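Local coordinates for protein short-chain dehydrogenase/reductase SDR (Vibrio parahaemolyticus, PDB 3GUY) that probably catalyses an NAD(P)-dependent oxidation or reduction of a still undefined substrate, as expected of a short-chain dehydrogenase/reductase with a Rossmann fold, at residues Thr75-Leu87 with Ile96-Val110. The protein carries 2 engineered substitutions. Sequence-based numbering, arbitrary orientation.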
loop_
_atom_site.group_PDB
_atom_site.type_symbol
_atom_site.label_atom_id
_atom_site.label_comp_id
_atom_site.label_asym_id
_atom_site.label_seq_id
_atom_site.Cartn_x
_atom_site.Cartn_y
_atom_site.Cartn_z
ATOM N N THR D 75 -2.968 0.293 -29.316
ATOM C CA THR D 75 -2.967 -0.362 -28.002
ATOM C C THR D 75 -1.922 -1.473 -28.022
ATOM O O THR D 75 -1.687 -2.116 -29.063
ATOM C CB THR D 75 -4.375 -0.943 -27.670
ATOM O OG1 THR D 75 -5.351 0.097 -27.822
ATOM C CG2 THR D 75 -4.460 -1.473 -26.235
ATOM N N VAL D 76 -1.266 -1.641 -26.872
ATOM C CA VAL D 76 -0.438 -2.783 -26.602
ATOM C C VAL D 76 -0.886 -3.397 -25.274
ATOM O O VAL D 76 -0.956 -2.724 -24.238
ATOM C CB VAL D 76 1.058 -2.441 -26.552
ATOM C CG1 VAL D 76 1.809 -3.708 -26.285
ATOM C CG2 VAL D 76 1.523 -1.728 -27.869
ATOM N N VAL D 77 -1.241 -4.656 -25.323
ATOM C CA VAL D 77 -1.702 -5.330 -24.159
ATOM C C VAL D 77 -0.627 -6.326 -23.773
ATOM O O VAL D 77 -0.351 -7.277 -24.511
ATOM C CB VAL D 77 -3.016 -6.035 -24.377
ATOM C CG1 VAL D 77 -3.386 -6.851 -23.135
ATOM C CG2 VAL D 77 -4.102 -5.004 -24.731
ATOM N N HIS D 78 -0.040 -6.140 -22.607
ATOM C CA HIS D 78 0.959 -7.097 -22.154
ATOM C C HIS D 78 0.314 -8.060 -21.172
ATOM O O HIS D 78 -0.029 -7.664 -20.062
ATOM C CB HIS D 78 2.164 -6.362 -21.535
ATOM C CG HIS D 78 3.260 -7.271 -21.057
ATOM N ND1 HIS D 78 3.977 -8.080 -21.906
ATOM C CD2 HIS D 78 3.713 -7.551 -19.807
ATOM C CE1 HIS D 78 4.860 -8.789 -21.213
ATOM N NE2 HIS D 78 4.713 -8.498 -19.932
ATOM N N SER D 79 0.136 -9.303 -21.597
ATOM C CA SER D 79 -0.443 -10.366 -20.776
ATOM C C SER D 79 0.450 -11.604 -20.584
ATOM O O SER D 79 0.003 -12.607 -20.000
ATOM C CB SER D 79 -1.828 -10.781 -21.298
ATOM O OG SER D 79 -1.775 -11.761 -22.349
ATOM N N ALA D 80 1.702 -11.535 -21.034
ATOM C CA ALA D 80 2.694 -12.580 -20.802
ATOM C C ALA D 80 3.095 -12.773 -19.315
ATOM O O ALA D 80 3.296 -11.815 -18.580
ATOM C CB ALA D 80 3.970 -12.265 -21.628
ATOM N N GLY D 81 3.266 -14.012 -18.898
ATOM C CA GLY D 81 3.637 -14.291 -17.524
ATOM C C GLY D 81 3.439 -15.730 -17.232
ATOM O O GLY D 81 2.966 -16.491 -18.095
ATOM N N SER D 82 3.799 -16.115 -16.019
ATOM C CA SER D 82 3.675 -17.503 -15.607
ATOM C C SER D 82 3.677 -17.560 -14.096
ATOM O O SER D 82 4.002 -16.582 -13.446
ATOM C CB SER D 82 4.793 -18.348 -16.202
ATOM O OG SER D 82 6.079 -18.063 -15.648
ATOM N N GLY D 83 3.230 -18.687 -13.563
ATOM C CA GLY D 83 3.122 -18.904 -12.149
ATOM C C GLY D 83 4.120 -19.931 -11.701
ATOM O O GLY D 83 4.595 -20.775 -12.485
ATOM N N TYR D 84 4.473 -19.844 -10.432
ATOM C CA TYR D 84 5.182 -20.909 -9.776
ATOM C C TYR D 84 5.033 -20.674 -8.303
ATOM O O TYR D 84 5.119 -19.526 -7.846
ATOM C CB TYR D 84 6.649 -20.911 -10.168
ATOM C CG TYR D 84 7.492 -21.950 -9.460
ATOM C CD1 TYR D 84 7.315 -23.314 -9.712
ATOM C CD2 TYR D 84 8.511 -21.564 -8.602
ATOM C CE1 TYR D 84 8.140 -24.280 -9.096
ATOM C CE2 TYR D 84 9.325 -22.482 -7.995
ATOM C CZ TYR D 84 9.127 -23.848 -8.222
ATOM O OH TYR D 84 9.949 -24.708 -7.590
ATOM N N PHE D 85 4.823 -21.743 -7.539
ATOM C CA PHE D 85 4.377 -21.587 -6.155
ATOM C C PHE D 85 4.984 -22.615 -5.204
ATOM O O PHE D 85 5.656 -23.538 -5.644
ATOM C CB PHE D 85 2.880 -21.719 -6.158
ATOM C CG PHE D 85 2.198 -20.767 -7.094
ATOM C CD1 PHE D 85 2.057 -19.443 -6.740
ATOM C CD2 PHE D 85 1.718 -21.202 -8.329
ATOM C CE1 PHE D 85 1.424 -18.547 -7.612
ATOM C CE2 PHE D 85 1.099 -20.327 -9.200
ATOM C CZ PHE D 85 0.956 -18.995 -8.843
ATOM N N GLY D 86 4.703 -22.441 -3.912
ATOM C CA GLY D 86 5.163 -23.328 -2.843
ATOM C C GLY D 86 5.890 -22.541 -1.749
ATOM O O GLY D 86 6.305 -21.400 -1.941
ATOM N N LEU D 87 6.078 -23.176 -0.599
ATOM C CA LEU D 87 6.820 -22.593 0.484
ATOM C C LEU D 87 8.224 -22.255 -0.050
ATOM O O LEU D 87 8.787 -23.046 -0.833
ATOM C CB LEU D 87 6.912 -23.596 1.630
ATOM C CG LEU D 87 5.678 -23.859 2.490
ATOM C CD1 LEU D 87 5.944 -25.057 3.432
ATOM C CD2 LEU D 87 5.284 -22.566 3.265
ATOM N N ILE D 96 12.531 -20.515 -10.023
ATOM C CA ILE D 96 12.436 -19.120 -9.594
ATOM C C ILE D 96 13.047 -18.192 -10.656
ATOM O O ILE D 96 12.492 -17.152 -10.958
ATOM C CB ILE D 96 13.114 -18.853 -8.211
ATOM C CG1 ILE D 96 12.433 -19.678 -7.077
ATOM C CG2 ILE D 96 13.180 -17.332 -7.964
ATOM C CD1 ILE D 96 13.180 -19.685 -5.697
ATOM N N GLN D 97 14.197 -18.561 -11.201
ATOM C CA GLN D 97 14.804 -17.800 -12.274
ATOM C C GLN D 97 13.894 -17.681 -13.506
ATOM O O GLN D 97 13.804 -16.618 -14.065
ATOM C CB GLN D 97 16.185 -18.359 -12.683
ATOM C CG GLN D 97 16.895 -17.514 -13.791
ATOM C CD GLN D 97 16.975 -16.009 -13.496
ATOM O OE1 GLN D 97 17.199 -15.605 -12.361
ATOM N NE2 GLN D 97 16.786 -15.162 -14.535
ATOM N N THR D 98 13.238 -18.772 -13.900
ATOM C CA THR D 98 12.246 -18.757 -14.991
ATOM C C THR D 98 11.083 -17.811 -14.718
ATOM O O THR D 98 10.580 -17.109 -15.629
ATOM C CB THR D 98 11.671 -20.155 -15.212
ATOM O OG1 THR D 98 12.747 -21.029 -15.528
ATOM C CG2 THR D 98 10.627 -20.160 -16.324
ATOM N N LEU D 99 10.639 -17.804 -13.460
ATOM C CA LEU D 99 9.565 -16.901 -13.048
ATOM C C LEU D 99 9.962 -15.428 -13.259
ATOM O O LEU D 99 9.147 -14.614 -13.732
ATOM C CB LEU D 99 9.210 -17.140 -11.581
ATOM C CG LEU D 99 7.883 -16.657 -11.034
ATOM C CD1 LEU D 99 6.717 -17.252 -11.835
ATOM C CD2 LEU D 99 7.853 -17.029 -9.513
ATOM N N ILE D 100 11.201 -15.096 -12.881
ATOM C CA ILE D 100 11.737 -13.753 -13.023
ATOM C C ILE D 100 11.793 -13.357 -14.494
ATOM O O ILE D 100 11.343 -12.277 -14.891
ATOM C CB ILE D 100 13.165 -13.605 -12.379
ATOM C CG1 ILE D 100 13.091 -13.685 -10.838
ATOM C CG2 ILE D 100 13.751 -12.242 -12.749
ATOM C CD1 ILE D 100 14.405 -13.847 -10.124
ATOM N N GLU D 101 12.326 -14.261 -15.315
ATOM C CA GLU D 101 12.411 -14.027 -16.763
ATOM C C GLU D 101 11.050 -13.827 -17.415
ATOM O O GLU D 101 10.843 -12.837 -18.132
ATOM C CB GLU D 101 13.137 -15.190 -17.438
ATOM C CG GLU D 101 14.611 -15.281 -17.061
ATOM C CD GLU D 101 15.243 -16.647 -17.410
ATOM O OE1 GLU D 101 14.538 -17.585 -17.891
ATOM O OE2 GLU D 101 16.468 -16.792 -17.189
ATOM N N ASN D 102 10.122 -14.740 -17.162
ATOM C CA ASN D 102 8.801 -14.712 -17.812
ATOM C C ASN D 102 7.891 -13.561 -17.361
ATOM O O ASN D 102 6.965 -13.182 -18.104
ATOM C CB ASN D 102 8.010 -15.982 -17.571
ATOM C CG ASN D 102 8.627 -17.234 -18.169
ATOM O OD1 ASN D 102 9.576 -17.180 -18.955
ATOM N ND2 ASN D 102 8.105 -18.406 -17.726
ATOM N N ASN D 103 8.077 -13.050 -16.129
ATOM C CA ASN D 103 7.206 -11.993 -15.584
ATOM C C ASN D 103 7.877 -10.624 -15.534
ATOM O O ASN D 103 7.373 -9.633 -16.091
ATOM C CB ASN D 103 6.704 -12.367 -14.191
ATOM C CG ASN D 103 5.787 -13.584 -14.211
ATOM O OD1 ASN D 103 4.581 -13.463 -14.473
ATOM N ND2 ASN D 103 6.344 -14.762 -13.916
ATOM N N LEU D 104 9.037 -10.559 -14.900
ATOM C CA LEU D 104 9.684 -9.275 -14.677
ATOM C C LEU D 104 10.515 -8.847 -15.890
ATOM O O LEU D 104 10.414 -7.717 -16.343
ATOM C CB LEU D 104 10.556 -9.311 -13.393
ATOM C CG LEU D 104 11.299 -8.002 -13.029
ATOM C CD1 LEU D 104 10.348 -6.792 -13.041
ATOM C CD2 LEU D 104 12.077 -8.175 -11.631
ATOM N N SER D 105 11.363 -9.731 -16.390
ATOM C CA SER D 105 12.223 -9.367 -17.510
ATOM C C SER D 105 11.335 -9.026 -18.717
ATOM O O SER D 105 11.553 -8.019 -19.408
ATOM C CB SER D 105 13.183 -10.509 -17.852
ATOM O OG SER D 105 14.093 -10.689 -16.786
ATOM N N SER D 106 10.321 -9.854 -18.934
ATOM C CA SER D 106 9.450 -9.713 -20.101
ATOM C C SER D 106 8.749 -8.377 -20.033
ATOM O O SER D 106 8.716 -7.650 -21.020
ATOM C CB SER D 106 8.455 -10.860 -20.197
ATOM O OG SER D 106 7.376 -10.756 -19.256
ATOM N N ALA D 107 8.239 -8.036 -18.838
ATOM C CA ALA D 107 7.595 -6.774 -18.590
ATOM C C ALA D 107 8.528 -5.580 -18.786
ATOM O O ALA D 107 8.127 -4.620 -19.406
ATOM C CB ALA D 107 6.942 -6.723 -17.185
ATOM N N ILE D 108 9.757 -5.653 -18.290
ATOM C CA ILE D 108 10.717 -4.539 -18.407
ATOM C C ILE D 108 11.098 -4.322 -19.894
ATOM O O ILE D 108 11.132 -3.207 -20.382
ATOM C CB ILE D 108 12.027 -4.817 -17.594
ATOM C CG1 ILE D 108 11.795 -4.641 -16.098
ATOM C CG2 ILE D 108 13.122 -3.858 -18.042
ATOM C CD1 ILE D 108 12.967 -5.226 -15.233
ATOM N N ASN D 109 11.378 -5.411 -20.590
ATOM C CA ASN D 109 11.789 -5.346 -22.021
ATOM C C ASN D 109 10.672 -4.801 -22.895
ATOM O O ASN D 109 10.905 -3.897 -23.674
ATOM C CB ASN D 109 12.172 -6.712 -22.533
ATOM C CG ASN D 109 13.496 -7.165 -22.019
ATOM O OD1 ASN D 109 14.366 -6.366 -21.724
ATOM N ND2 ASN D 109 13.657 -8.463 -21.902
ATOM N N VAL D 110 9.456 -5.299 -22.719
ATOM C CA VAL D 110 8.307 -4.729 -23.466
ATOM C C VAL D 110 8.014 -3.294 -23.141
ATOM O O VAL D 110 7.941 -2.473 -24.053
ATOM C CB VAL D 110 7.045 -5.518 -23.315
ATOM C CG1 VAL D 110 5.846 -4.708 -23.889
ATOM C CG2 VAL D 110 7.183 -6.827 -24.014
HETATM O O HOH W 1 4.726 -9.535 -17.111
#
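Polar bonds between Ser82 and two successive asparagines, Asn102 and Asn103, join the loop after strand 75-78 to helix 93-118. The Asn103 amide spans both backbone polar groups of Ser82: OD1 accepts from Ser82 N (3.2 Å), and ND2 donates to Ser82 O (3.0 Å), the donor tilted from the carbonyl plane. The other ND2 bond stays within the helix, reaching Leu99 O on a lone pair at 2.8 Å, so three bonds to these segments fix the amide's flip; Lys147 adds a fourth at OD1. Asn102 ND2 donates in its amide plane to Ser82 OG (2.9 Å, 166°). A chi1 of 70° places that hydroxyl between the backbone N and carbonyl carbon of Ser82, facing the helix. One residue earlier, Gly81 CA approaches Asn102 O at 3.6 Å in a CA-H...O contact.

Water forms the second polar link. One molecule donates to Ala80 O and to Asn103 O (2.8 Å) and is hydrogen-bonded to His78 NE2. Asn103 O also accepts from Ala107 N, beside a pi-type turn in which Ile100 O accepts from both Leu104 N and Ser105 N.

Van der Waals packing flanks the polar centre. With CG anti to its backbone N (chi1 -179°), His78 extends its ring toward the helix: Ser106 OG lies at the ring edge, and Val110 CG2 meets ND1 obliquely, while ND1 makes a weak hydrogen bond to Thr7 OG1. At the far end, Leu99 CD1 makes apolar contact with Tyr84 CB (4.0 Å), while the Tyr84 hydroxyl turns to Asp92 N.

In classical short-chain dehydrogenases this fourth strand leads into an Asn-Asn-Ala-Gly motif, here His-Ser-Ala-Gly, and a helix asparagine, probably Asn103 here, completes the Asn-Ser-Tyr-Lys tetrad. The water on Asn103 O and the OD1-Lys147 bond are consistent with the family's water-linked proton relay, the Ser82 backbone holding the Asn103 amide.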